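Local coordinates for predicted protein (Acinetobacter sp. RUH2624, PDB 4MEB) that probably hydrolyses epoxides as a secreted Cif-like virulence factor of the alpha/beta hydrolase fold, at residues S132-N137 and M157-P162; K209-K214 and G304-E309. The protein carries 1 engineered substitution. One frame throughout, in Å; residues are numbered along the deposited sequence.

Contact 1. Residues S132-N137 and M157-P162. Engineered in segment 132-137: Ser134 (natural residue Asp). With PO4 (phosphate ion), chain C.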
loop_
_atom_site.group_PDB
_atom_site.type_symbol
_atom_site.label_atom_id
_atom_site.label_comp_id
_atom_site.label_asym_id
_atom_site.label_seq_id
_atom_site.Cartn_x
_atom_site.Cartn_y
_atom_site.Cartn_z
ATOM N N SER A 132 15.439 13.468 15.580
ATOM C CA SER A 132 15.116 12.647 14.429
ATOM C C SER A 132 13.659 12.814 13.940
ATOM O O SER A 132 12.764 13.074 14.745
ATOM C CB SER A 132 15.373 11.195 14.827
ATOM O OG SER A 132 14.999 10.332 13.799
ATOM N N HIS A 133 13.422 12.614 12.648
ATOM C CA HIS A 133 12.085 12.738 12.064
ATOM C C HIS A 133 11.857 11.653 11.012
ATOM O O HIS A 133 12.791 11.277 10.294
ATOM C CB HIS A 133 11.914 14.142 11.438
ATOM C CG HIS A 133 10.568 14.379 10.817
ATOM N ND1 HIS A 133 10.358 14.330 9.452
ATOM C CD2 HIS A 133 9.367 14.681 11.368
ATOM C CE1 HIS A 133 9.090 14.590 9.191
ATOM N NE2 HIS A 133 8.464 14.804 10.337
ATOM N N SER A 134 10.628 11.135 10.941
ATOM C CA SER A 134 10.250 10.192 9.891
ATOM C C SER A 134 11.216 9.008 9.881
ATOM O O SER A 134 11.516 8.454 10.941
ATOM C CB SER A 134 10.187 10.914 8.530
ATOM O OG SER A 134 10.008 10.024 7.435
ATOM N N LEU A 135 11.743 8.652 8.708
ATOM C CA LEU A 135 12.663 7.513 8.589
ATOM C C LEU A 135 13.909 7.634 9.465
ATOM O O LEU A 135 14.590 6.636 9.742
ATOM C CB LEU A 135 13.098 7.304 7.136
ATOM C CG LEU A 135 12.106 6.582 6.223
ATOM C CD1 LEU A 135 12.701 6.430 4.804
ATOM C CD2 LEU A 135 11.708 5.220 6.816
ATOM N N GLY A 136 14.227 8.852 9.890
ATOM C CA GLY A 136 15.289 9.016 10.870
ATOM C C GLY A 136 15.011 8.175 12.113
ATOM O O GLY A 136 15.944 7.685 12.768
ATOM N N ASN A 137 13.728 8.029 12.445
ATOM C CA ASN A 137 13.293 7.237 13.598
ATOM C C ASN A 137 13.528 5.758 13.353
ATOM O O ASN A 137 13.777 4.991 14.291
ATOM C CB ASN A 137 11.803 7.454 13.907
ATOM C CG ASN A 137 11.471 8.895 14.246
ATOM O OD1 ASN A 137 12.361 9.734 14.360
ATOM N ND2 ASN A 137 10.184 9.182 14.431
ATOM N N MET A 157 10.442 12.441 16.096
ATOM C CA MET A 157 9.358 13.280 15.574
ATOM C C MET A 157 8.360 12.563 14.650
ATOM O O MET A 157 8.743 11.921 13.669
ATOM C CB MET A 157 9.903 14.557 14.931
ATOM C CG MET A 157 10.604 15.482 15.940
ATOM S SD MET A 157 11.510 16.869 15.215
ATOM C CE MET A 157 10.161 17.889 14.617
ATOM N N ASP A 158 7.084 12.698 15.010
ATOM C CA ASP A 158 5.913 12.187 14.268
ATOM C C ASP A 158 5.817 10.683 13.973
ATOM O O ASP A 158 4.864 10.037 14.411
ATOM C CB ASP A 158 5.639 13.003 12.996
ATOM C CG ASP A 158 4.153 13.105 12.683
ATOM O OD1 ASP A 158 3.368 13.364 13.618
ATOM O OD2 ASP A 158 3.761 12.904 11.513
ATOM N N SER A 159 6.766 10.134 13.209
ATOM C CA SER A 159 6.663 8.755 12.717
ATOM C C SER A 159 6.980 7.735 13.790
ATOM O O SER A 159 7.825 7.978 14.651
ATOM C CB SER A 159 7.604 8.526 11.523
ATOM O OG SER A 159 7.184 9.289 10.401
ATOM N N PRO A 160 6.338 6.566 13.721
ATOM C CA PRO A 160 6.657 5.558 14.740
ATOM C C PRO A 160 8.081 5.013 14.585
ATOM O O PRO A 160 8.617 4.996 13.478
ATOM C CB PRO A 160 5.644 4.449 14.461
ATOM C CG PRO A 160 5.331 4.588 12.992
ATOM C CD PRO A 160 5.370 6.072 12.720
ATOM N N ILE A 161 8.688 4.612 15.698
ATOM C CA ILE A 161 9.927 3.837 15.676
ATOM C C ILE A 161 9.520 2.411 15.320
ATOM O O ILE A 161 8.520 1.927 15.828
ATOM C CB ILE A 161 10.576 3.828 17.078
ATOM C CG1 ILE A 161 10.915 5.251 17.528
ATOM C CG2 ILE A 161 11.808 2.901 17.131
ATOM C CD1 ILE A 161 11.220 5.338 19.019
ATOM N N PRO A 162 10.257 1.749 14.411
ATOM C CA PRO A 162 9.917 0.363 14.064
ATOM C C PRO A 162 9.798 -0.505 15.303
ATOM O O PRO A 162 10.719 -0.554 16.113
ATOM C CB PRO A 162 11.111 -0.088 13.213
ATOM C CG PRO A 162 11.566 1.155 12.560
ATOM C CD PRO A 162 11.368 2.257 13.587
HETATM P P PO4 C . 7.563 6.443 8.274
HETATM O O1 PO4 C . 8.118 7.841 8.123
HETATM O O2 PO4 C . 6.332 6.485 9.154
HETATM O O3 PO4 C . 7.188 5.940 6.895
HETATM O O4 PO4 C . 8.601 5.540 8.905
#
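Asn137, in the first turn of helix 135-146 just after the nucleophile elbow of the alpha/beta hydrolase fold, grips the chain leaving the neighbouring parallel strand. CG lies beside the backbone N (chi1 -61°), turning ND2 to the other segment. ND2 donates to Ser159 O at 2.7 Å, nearly in the amide plane, and to Met157 O at 3.2 Å, well above that carbonyl's plane; in one of two modelled Ser132 conformers OD1 accepts a hydrogen bond from Ser132 OG at 2.8 Å. An amide suits this buried place because it can donate and accept. Beside it the strands pack closely, the His133 ring presenting CD2, edge on, to Met157 CB at 3.6 Å. The other side opens into a pocket holding a phosphate ion, probably from the crystallisation liquor, where Ser159 is partly exposed. At the elbow tip stands Ser134, engineered in place of the natural Asp, the usual nucleophile of such epoxide hydrolases; its backbone is in the strained conformation usual there (phi 55°, psi -131°). Phe67 N bonds its hydroxyl, probably as an oxyanion-hole amide. Phosphate O1 takes bonds from Ser134 OG (3.0 Å) and Ser159 OG (2.9 Å), about at a right angle.

Contact 2. Residues K209-K214 and G304-E309; sequences KTYAGK and GHWMVE
Tyr211 and His305 lie face to face, an offset stack that joins the end of a helix to the loop carrying a probably catalytic histidine. In the Tyr211 conformer described here, one of two modelled, the ring centroids are 4.3 Å apart and the planes are inclined by 19°. His305 CG sits over the centre of the tyrosine ring, and its CB also rests on that face, 3.6 Å from Tyr211 CD1. The histidine ring is carried there with CG anti to the backbone N (chi1 -177°), and its ND1 is held from elsewhere by Asp158, consistent with the histidine-acid pair of alpha/beta hydrolases. A flat aromatic partner suits this place because it supports the imidazole by its face and leaves ND1 to Asp158. The backbone fastens the same corner: His305 N points almost straight at Tyr211 O, 2.8 Å away. Beside this bond Gly304, having no side chain, lets its CA come within 3.4 Å of Gly213 N. Trp306 fills the remaining angle, its NE1 3.6 Å from Tyr211 CB and bonded to Ile208 O, while Ala212 CB meets the indole edge at CD1, 3.8 Å away; the small alanine lets the chain at the helix end lie close against that edge. Glu310 gathers the backbone N-H groups of Gly213, Lys214, Gly304 and Trp306 on its carboxylate. Thus the C-terminal end of helix 200-211 meets the loop that follows strand 295-300, just where Trp306 occupies the N-cap position of helix 307-323.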
loop_
_atom_site.group_PDB
_atom_site.type_symbol
_atom_site.label_atom_id
_atom_site.label_comp_id
_atom_site.label_asym_id
_atom_site.label_seq_id
_atom_site.Cartn_x
_atom_site.Cartn_y
_atom_site.Cartn_z
ATOM N N LYS A 209 1.202 16.718 0.181
ATOM C CA LYS A 209 0.042 17.495 0.589
ATOM C C LYS A 209 -0.909 16.710 1.479
ATOM O O LYS A 209 -1.478 17.268 2.420
ATOM C CB LYS A 209 -0.708 18.035 -0.629
ATOM C CG LYS A 209 -0.024 19.209 -1.292
ATOM C CD LYS A 209 -0.930 19.728 -2.378
ATOM C CE LYS A 209 -0.542 21.107 -2.807
ATOM N NZ LYS A 209 -1.567 21.635 -3.750
ATOM N N THR A 210 -1.082 15.421 1.184
ATOM C CA THR A 210 -1.970 14.563 1.972
ATOM C C THR A 210 -1.574 14.539 3.452
ATOM O O THR A 210 -2.429 14.582 4.336
ATOM C CB THR A 210 -1.987 13.092 1.430
ATOM O OG1 THR A 210 -2.682 13.036 0.171
ATOM C CG2 THR A 210 -2.681 12.156 2.420
ATOM N N TYR A 211 -0.273 14.492 3.706
ATOM C CA TYR A 211 0.317 14.382 5.048
ATOM C C TYR A 211 0.515 15.743 5.715
ATOM O O TYR A 211 0.932 15.829 6.871
ATOM C CB TYR A 211 1.685 13.686 4.950
ATOM C CG TYR A 211 1.847 12.409 5.756
ATOM C CD1 TYR A 211 1.139 12.197 6.936
ATOM C CD2 TYR A 211 2.728 11.417 5.337
ATOM C CE1 TYR A 211 1.302 11.021 7.671
ATOM C CE2 TYR A 211 2.896 10.249 6.059
ATOM C CZ TYR A 211 2.186 10.052 7.223
ATOM O OH TYR A 211 2.365 8.875 7.925
ATOM N N ALA A 212 0.265 16.808 4.963
ATOM C CA ALA A 212 0.378 18.155 5.498
ATOM C C ALA A 212 -0.929 18.578 6.157
ATOM O O ALA A 212 -2.019 18.243 5.671
ATOM C CB ALA A 212 0.737 19.134 4.393
ATOM N N GLY A 213 -0.812 19.317 7.259
ATOM C CA GLY A 213 -1.937 20.042 7.826
ATOM C C GLY A 213 -2.137 21.340 7.063
ATOM O O GLY A 213 -3.235 21.645 6.603
ATOM N N LYS A 214 -1.063 22.107 6.912
ATOM C CA LYS A 214 -1.124 23.387 6.201
ATOM C C LYS A 214 -0.717 23.218 4.738
ATOM O O LYS A 214 0.428 23.491 4.360
ATOM C CB LYS A 214 -0.239 24.424 6.896
ATOM C CG LYS A 214 -0.508 24.552 8.407
ATOM C CD LYS A 214 0.023 25.865 8.977
ATOM C CE LYS A 214 -0.364 26.056 10.451
ATOM N NZ LYS A 214 0.338 25.097 11.365
ATOM N N GLY A 304 0.785 19.190 10.417
ATOM C CA GLY A 304 0.864 17.874 9.829
ATOM C C GLY A 304 2.232 17.237 10.033
ATOM O O GLY A 304 3.005 17.598 10.922
ATOM N N HIS A 305 2.532 16.289 9.168
ATOM C CA HIS A 305 3.756 15.515 9.227
ATOM C C HIS A 305 5.018 16.341 8.953
ATOM O O HIS A 305 6.082 16.070 9.505
ATOM C CB HIS A 305 3.631 14.414 8.194
ATOM C CG HIS A 305 4.776 13.466 8.172
ATOM N ND1 HIS A 305 5.074 12.638 9.233
ATOM C CD2 HIS A 305 5.680 13.185 7.206
ATOM C CE1 HIS A 305 6.122 11.897 8.924
ATOM N NE2 HIS A 305 6.504 12.206 7.697
ATOM N N TRP A 306 4.909 17.345 8.092
ATOM C CA TRP A 306 6.087 18.113 7.699
ATOM C C TRP A 306 6.265 19.251 8.695
ATOM O O TRP A 306 6.010 20.423 8.396
ATOM C CB TRP A 306 5.954 18.593 6.247
ATOM C CG TRP A 306 5.380 17.509 5.358
ATOM C CD1 TRP A 306 4.105 17.450 4.843
ATOM C CD2 TRP A 306 6.037 16.307 4.932
ATOM N NE1 TRP A 306 3.945 16.300 4.112
ATOM C CE2 TRP A 306 5.114 15.583 4.144
ATOM C CE3 TRP A 306 7.319 15.782 5.125
ATOM C CZ2 TRP A 306 5.433 14.353 3.554
ATOM C CZ3 TRP A 306 7.641 14.552 4.531
ATOM C CH2 TRP A 306 6.697 13.855 3.762
ATOM N N MET A 307 6.712 18.877 9.892
ATOM C CA MET A 307 6.545 19.720 11.081
ATOM C C MET A 307 7.286 21.050 11.043
ATOM O O MET A 307 6.754 22.062 11.496
ATOM C CB MET A 307 6.925 18.938 12.340
ATOM C CG MET A 307 6.034 17.720 12.562
ATOM S SD MET A 307 6.444 16.811 14.055
ATOM C CE MET A 307 5.969 18.008 15.317
ATOM N N VAL A 308 8.504 21.053 10.509
ATOM C CA VAL A 308 9.252 22.305 10.413
ATOM C C VAL A 308 8.739 23.189 9.268
ATOM O O VAL A 308 8.667 24.417 9.419
ATOM C CB VAL A 308 10.783 22.072 10.302
ATOM C CG1 VAL A 308 11.532 23.405 10.184
ATOM C CG2 VAL A 308 11.282 21.281 11.499
ATOM N N GLU A 309 8.360 22.583 8.138
ATOM C CA GLU A 309 7.721 23.361 7.067
ATOM C C GLU A 309 6.458 24.053 7.565
ATOM O O GLU A 309 6.183 25.201 7.222
ATOM C CB GLU A 309 7.325 22.485 5.868
ATOM C CG GLU A 309 8.476 21.909 5.066
ATOM C CD GLU A 309 9.164 22.943 4.201
ATOM O OE1 GLU A 309 10.134 22.567 3.504
ATOM O OE2 GLU A 309 8.747 24.123 4.219
#

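From the N terminus the chain reaches strand 128-133, turns at the elbow, runs through helix 135-146 and returns along strand 151-157, so that contact 1 closes a beta-alpha-beta crossover between adjacent parallel strands of the central sheet. The long insertion that follows includes helix 200-211, where contact 2 opens; it closes some 90 residues later, beyond strands 267-272 and 295-300. The two loops therefore stand in series, neither enclosing nor crossing the other. They nevertheless meet in space: His133 NE2 lies 2.8 Å from His305 O, and Met157 CE packs on Met307 SD. Elbow, acid-bearing loop, histidine loop and inserted helix are thereby tied together beside the phosphate pocket.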